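Local coordinates for protein endonuclease V isoform X2 (Ciona intestinalis, PDB 6OZI) that probably cleaves nucleic acid strands at inosine, using metal ions, as a eukaryotic endonuclease V whose preferred substrate is RNA, at residues Pro80-Ser83 / Ser84-Ala87. The protein carries 1 engineered substitution. Sequence-based numbering, arbitrary orientation.
Sequences PYKS and SYLA. With nucleotides of chain C; nucleotides of chain D.
The inosine-recognition loop of this endonuclease V, the PYKS wedge that joins strand 67-76 to helix 86-104, makes a type II beta turn from Lys82 to Tyr85, closed by Tyr85 N donating to Lys82 O at 2.9 Å. The turn presents its backbone to the inosine base, probably flipped out of the stack as in other endonucleases V: Ser84 N points almost straight (174°) at N7 of DI5 of chain C, 2.8 Å away, while Leu86 N reaches O6 of the same base at 3.3 Å. Ser84 has a positive phi of 80°, as the third position of such a turn requires, and its small side chain shares a water with Ser83 OG. Tyr81 supplies the stacking ring of the wedge. With CG anti to the backbone N (chi1 172°), its ring lies flat over the adenine of A6 of chain C, whose C4 sits 3.3 Å above the ring centre; Leu86 CD1 meets the ring edge at Tyr81 CD1, 3.9 Å away. Its hydroxyl donates to OP2 of DI5 at 2.7 Å. An alanine here is likely to leave the A6 base without the ring that stacks on this face and the inosine phosphate without that bond. Lys82 runs the other way, its CG lying alongside Tyr85 CD2, and its long chain carries NZ to N7 of DA20 of chain D and to a cytosine O2. The Tyr85 ring meets Trp12, and its hydroxyl bonds Asn13, tying the turn to helix 6-19. Main-chain amides thus read N7, common to purines, and O6, which a 6-oxopurine such as inosine offers where adenine's amino group would probably face the donors unfavourably; guanine also carries O6, so these bonds alone do not exclude it.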
ATOM      1  N   PRO A  80      12.076  21.226   0.956  1.00 39.21           N
ATOM      2  CA  PRO A  80      10.857  20.418   0.856  1.00 37.63           C
ATOM      3  C   PRO A  80      10.293  20.458  -0.551  1.00 35.51           C
ATOM      4  O   PRO A  80      10.739  21.216  -1.411  1.00 35.20           O
ATOM      5  CB  PRO A  80       9.895  21.072   1.853  1.00 39.41           C
ATOM      6  CG  PRO A  80      10.726  22.039   2.651  1.00 41.67           C
ATOM      7  CD  PRO A  80      11.874  22.426   1.785  1.00 41.43           C
ATOM      8  N   TYR A  81       9.288  19.618  -0.777  1.00 32.97           N
ATOM      9  CA  TYR A  81       8.571  19.661  -2.041  1.00 31.45           C
ATOM     10  C   TYR A  81       7.730  20.924  -2.114  1.00 31.12           C
ATOM     11  O   TYR A  81       6.972  21.239  -1.191  1.00 32.08           O
ATOM     12  CB  TYR A  81       7.670  18.443  -2.221  1.00 30.86           C
ATOM     13  CG  TYR A  81       6.779  18.567  -3.444  1.00 29.91           C
ATOM     14  CD1 TYR A  81       7.292  18.371  -4.721  1.00 28.72           C
ATOM     15  CD2 TYR A  81       5.432  18.910  -3.321  1.00 29.64           C
ATOM     16  CE1 TYR A  81       6.492  18.491  -5.839  1.00 27.82           C
ATOM     17  CE2 TYR A  81       4.621  19.041  -4.436  1.00 29.17           C
ATOM     18  CZ  TYR A  81       5.157  18.826  -5.698  1.00 28.21           C
ATOM     19  OH  TYR A  81       4.359  18.944  -6.819  1.00 26.64           O
ATOM     20  N   LYS A  82       7.881  21.648  -3.217  1.00 30.93           N
ATOM     21  CA  LYS A  82       7.051  22.795  -3.554  1.00 30.34           C
ATOM     22  C   LYS A  82       6.799  22.713  -5.048  1.00 27.42           C
ATOM     23  O   LYS A  82       7.759  22.620  -5.818  1.00 27.98           O
ATOM     24  CB  LYS A  82       7.757  24.103  -3.188  1.00 31.02           C
ATOM     25  CG  LYS A  82       7.029  25.365  -3.578  1.00 33.12           C
ATOM     26  CD  LYS A  82       5.866  25.627  -2.652  1.00 35.91           C
ATOM     27  CE  LYS A  82       5.335  27.041  -2.813  1.00 37.77           C
ATOM     28  NZ  LYS A  82       4.142  27.260  -1.949  1.00 38.59           N
ATOM     29  N   SER A  83       5.529  22.686  -5.458  1.00 26.24           N
ATOM     30  CA  SER A  83       5.230  22.540  -6.877  1.00 26.45           C
ATOM     31  C   SER A  83       5.848  23.695  -7.655  1.00 25.16           C
ATOM     32  O   SER A  83       5.873  24.838  -7.187  1.00 25.57           O
ATOM     33  CB  SER A  83       3.719  22.473  -7.120  1.00 28.44           C
ATOM     34  OG  SER A  83       3.080  23.663  -6.708  1.00 32.15           O
ATOM     35  N   SER A  84       6.363  23.377  -8.840  1.00 24.49           N
ATOM     36  CA  SER A  84       7.141  24.218  -9.749  1.00 25.75           C
ATOM     37  C   SER A  84       8.607  24.316  -9.329  1.00 27.29           C
ATOM     38  O   SER A  84       9.394  24.928 -10.071  1.00 28.53           O
ATOM     39  CB  SER A  84       6.574  25.640  -9.904  1.00 25.80           C
ATOM     40  OG  SER A  84       5.299  25.606 -10.515  1.00 25.65           O
ATOM     41  N   TYR A  85       9.021  23.695  -8.213  1.00 26.20           N
ATOM     42  CA  TYR A  85      10.394  23.789  -7.721  1.00 26.30           C
ATOM     43  C   TYR A  85      10.961  22.427  -7.318  1.00 27.59           C
ATOM     44  O   TYR A  85      11.877  22.354  -6.494  1.00 29.27           O
ATOM     45  CB  TYR A  85      10.478  24.769  -6.550  1.00 26.23           C
ATOM     46  CG  TYR A  85       9.941  26.132  -6.907  1.00 27.02           C
ATOM     47  CD1 TYR A  85      10.730  27.053  -7.580  1.00 27.88           C
ATOM     48  CD2 TYR A  85       8.632  26.492  -6.594  1.00 26.55           C
ATOM     49  CE1 TYR A  85      10.233  28.300  -7.926  1.00 28.70           C
ATOM     50  CE2 TYR A  85       8.125  27.740  -6.937  1.00 25.86           C
ATOM     51  CZ  TYR A  85       8.926  28.632  -7.604  1.00 27.11           C
ATOM     52  OH  TYR A  85       8.437  29.871  -7.946  1.00 27.82           O
ATOM     53  N   LEU A  86      10.439  21.345  -7.909  1.00 26.11           N
ATOM     54  CA  LEU A  86      10.901  19.995  -7.590  1.00 26.84           C
ATOM     55  C   LEU A  86      12.387  19.823  -7.898  1.00 27.78           C
ATOM     56  O   LEU A  86      13.100  19.069  -7.203  1.00 26.57           O
ATOM     57  CB  LEU A  86      10.062  18.983  -8.381  1.00 25.22           C
ATOM     58  CG  LEU A  86      10.391  17.493  -8.302  1.00 25.31           C
ATOM     59  CD1 LEU A  86      10.268  16.995  -6.862  1.00 26.69           C
ATOM     60  CD2 LEU A  86       9.490  16.687  -9.231  1.00 22.12           C
ATOM     61  N   ALA A  87      12.861  20.519  -8.938  1.00 26.80           N
ATOM     62  CA  ALA A  87      14.233  20.356  -9.398  1.00 25.25           C
ATOM     63  C   ALA A  87      15.223  20.672  -8.292  1.00 26.87           C
ATOM     64  O   ALA A  87      16.191  19.939  -8.085  1.00 30.54           O
ATOM     65  CB  ALA A  87      14.484  21.244 -10.614  1.00 24.85           C
TER
ATOM     66  P     A C   6       3.378  13.430  -9.716  1.00 25.22           P
ATOM     67  OP1   A C   6       3.716  12.299 -10.615  1.00 24.49           O
ATOM     68  OP2   A C   6       2.151  13.380  -8.879  1.00 25.80           O
ATOM     69  O5'   A C   6       4.635  13.647  -8.764  1.00 26.22           O
ATOM     70  C5'   A C   6       5.959  13.602  -9.281  1.00 25.64           C
ATOM     71  C4'   A C   6       6.965  13.718  -8.169  1.00 25.85           C
ATOM     72  O4'   A C   6       6.780  14.987  -7.496  1.00 25.68           O
ATOM     73  C3'   A C   6       6.820  12.685  -7.069  1.00 26.48           C
ATOM     74  O3'   A C   6       7.493  11.481  -7.377  1.00 26.38           O
ATOM     75  C2'   A C   6       7.373  13.396  -5.841  1.00 29.12           C
ATOM     76  O2'   A C   6       8.791  13.350  -5.826  1.00 31.44           O
ATOM     77  C1'   A C   6       6.954  14.833  -6.107  1.00 27.33           C
ATOM     78  N9    A C   6       5.702  15.236  -5.441  1.00 27.52           N
ATOM     79  C8    A C   6       4.520  15.593  -6.050  1.00 25.78           C
ATOM     80  N7    A C   6       3.584  15.964  -5.212  1.00 26.69           N
ATOM     81  C5    A C   6       4.195  15.862  -3.971  1.00 27.56           C
ATOM     82  C6    A C   6       3.739  16.122  -2.664  1.00 29.25           C
ATOM     83  N6    A C   6       2.506  16.555  -2.377  1.00 29.07           N
ATOM     84  N1    A C   6       4.608  15.924  -1.645  1.00 29.81           N
ATOM     85  C2    A C   6       5.843  15.490  -1.925  1.00 29.46           C
ATOM     86  N3    A C   6       6.387  15.215  -3.109  1.00 29.25           N
ATOM     87  C4    A C   6       5.503  15.427  -4.098  1.00 27.96           C
ATOM     88  P    DI C   5       0.973  19.117  -7.841  1.00 26.98           P
ATOM     89  OP1  DI C   5      -0.300  18.342  -7.641  1.00 28.32           O
ATOM     90  OP2  DI C   5       1.734  19.297  -6.550  1.00 27.07           O
ATOM     91  O5'  DI C   5       1.898  18.429  -9.020  1.00 27.31           O
ATOM     92  C5'  DI C   5       1.296  17.715 -10.070  1.00 25.36           C
ATOM     93  C4'  DI C   5       2.347  16.885 -10.788  1.00 23.48           C
ATOM     94  O4'  DI C   5       3.420  17.907 -11.443  1.00 23.70           O
ATOM     95  C3'  DI C   5       3.004  16.090  -9.965  1.00 23.66           C
ATOM     96  O3'  DI C   5       3.312  14.769 -10.603  1.00 24.02           O
ATOM     97  C2'  DI C   5       4.346  16.799  -9.655  1.00 22.14           C
ATOM     98  C1'  DI C   5       4.595  17.659 -10.910  1.00 22.73           C
ATOM     99  N9   DI C   5       5.264  18.902 -10.496  1.00 24.08           N
ATOM    100  C8   DI C   5       5.034  19.915  -9.646  1.00 25.24           C
ATOM    101  N7   DI C   5       6.090  20.751  -9.737  1.00 24.03           N
ATOM    102  C5   DI C   5       6.944  20.256 -10.619  1.00 23.97           C
ATOM    103  C6   DI C   5       8.295  20.756 -11.127  1.00 26.24           C
ATOM    104  O6   DI C   5       8.768  21.761 -10.721  1.00 28.07           O
ATOM    105  N1   DI C   5       9.002  19.994 -12.095  1.00 25.73           N
ATOM    106  C2   DI C   5       8.454  18.765 -12.590  1.00 24.41           C
ATOM    107  N3   DI C   5       7.172  18.293 -12.098  1.00 22.21           N
ATOM    108  C4   DI C   5       6.432  19.093 -11.091  1.00 22.76           C
TER
ATOM    109  P    DA D  20       2.782  28.481   6.157  1.00 39.40           P
ATOM    110  OP1  DA D  20       2.707  27.623   7.360  1.00 38.52           O
ATOM    111  OP2  DA D  20       2.378  29.904   6.245  1.00 40.68           O
ATOM    112  O5'  DA D  20       4.270  28.450   5.562  1.00 43.58           O
ATOM    113  C5'  DA D  20       5.351  29.032   6.274  1.00 46.42           C
ATOM    114  C4'  DA D  20       6.651  28.802   5.528  1.00 49.39           C
ATOM    115  O4'  DA D  20       6.667  27.444   5.023  1.00 49.29           O
ATOM    116  C3'  DA D  20       6.846  29.676   4.296  1.00 50.18           C
ATOM    117  O3'  DA D  20       7.474  30.916   4.653  1.00 50.57           O
ATOM    118  C2'  DA D  20       7.775  28.827   3.433  1.00 52.61           C
ATOM    119  C1'  DA D  20       7.381  27.393   3.800  1.00 51.34           C
ATOM    120  N9   DA D  20       6.553  26.745   2.783  1.00 49.56           N
ATOM    121  C8   DA D  20       5.841  27.356   1.787  1.00 47.91           C
ATOM    122  N7   DA D  20       5.201  26.522   1.000  1.00 47.40           N
ATOM    123  C5   DA D  20       5.521  25.272   1.511  1.00 48.47           C
ATOM    124  C6   DA D  20       5.154  23.963   1.130  1.00 47.66           C
ATOM    125  N6   DA D  20       4.353  23.693   0.092  1.00 44.69           N
ATOM    126  N1   DA D  20       5.647  22.938   1.861  1.00 50.20           N
ATOM    127  C2   DA D  20       6.450  23.212   2.901  1.00 51.65           C
ATOM    128  N3   DA D  20       6.863  24.395   3.353  1.00 51.64           N
ATOM    129  C4   DA D  20       6.356  25.394   2.612  1.00 50.11           C
TER
HETATM  130  O   HOH W   1      10.688  21.060  -4.244  1.00 24.50           O
HETATM  131  O   HOH W   2       3.016  25.124  -9.062  1.00 32.90           O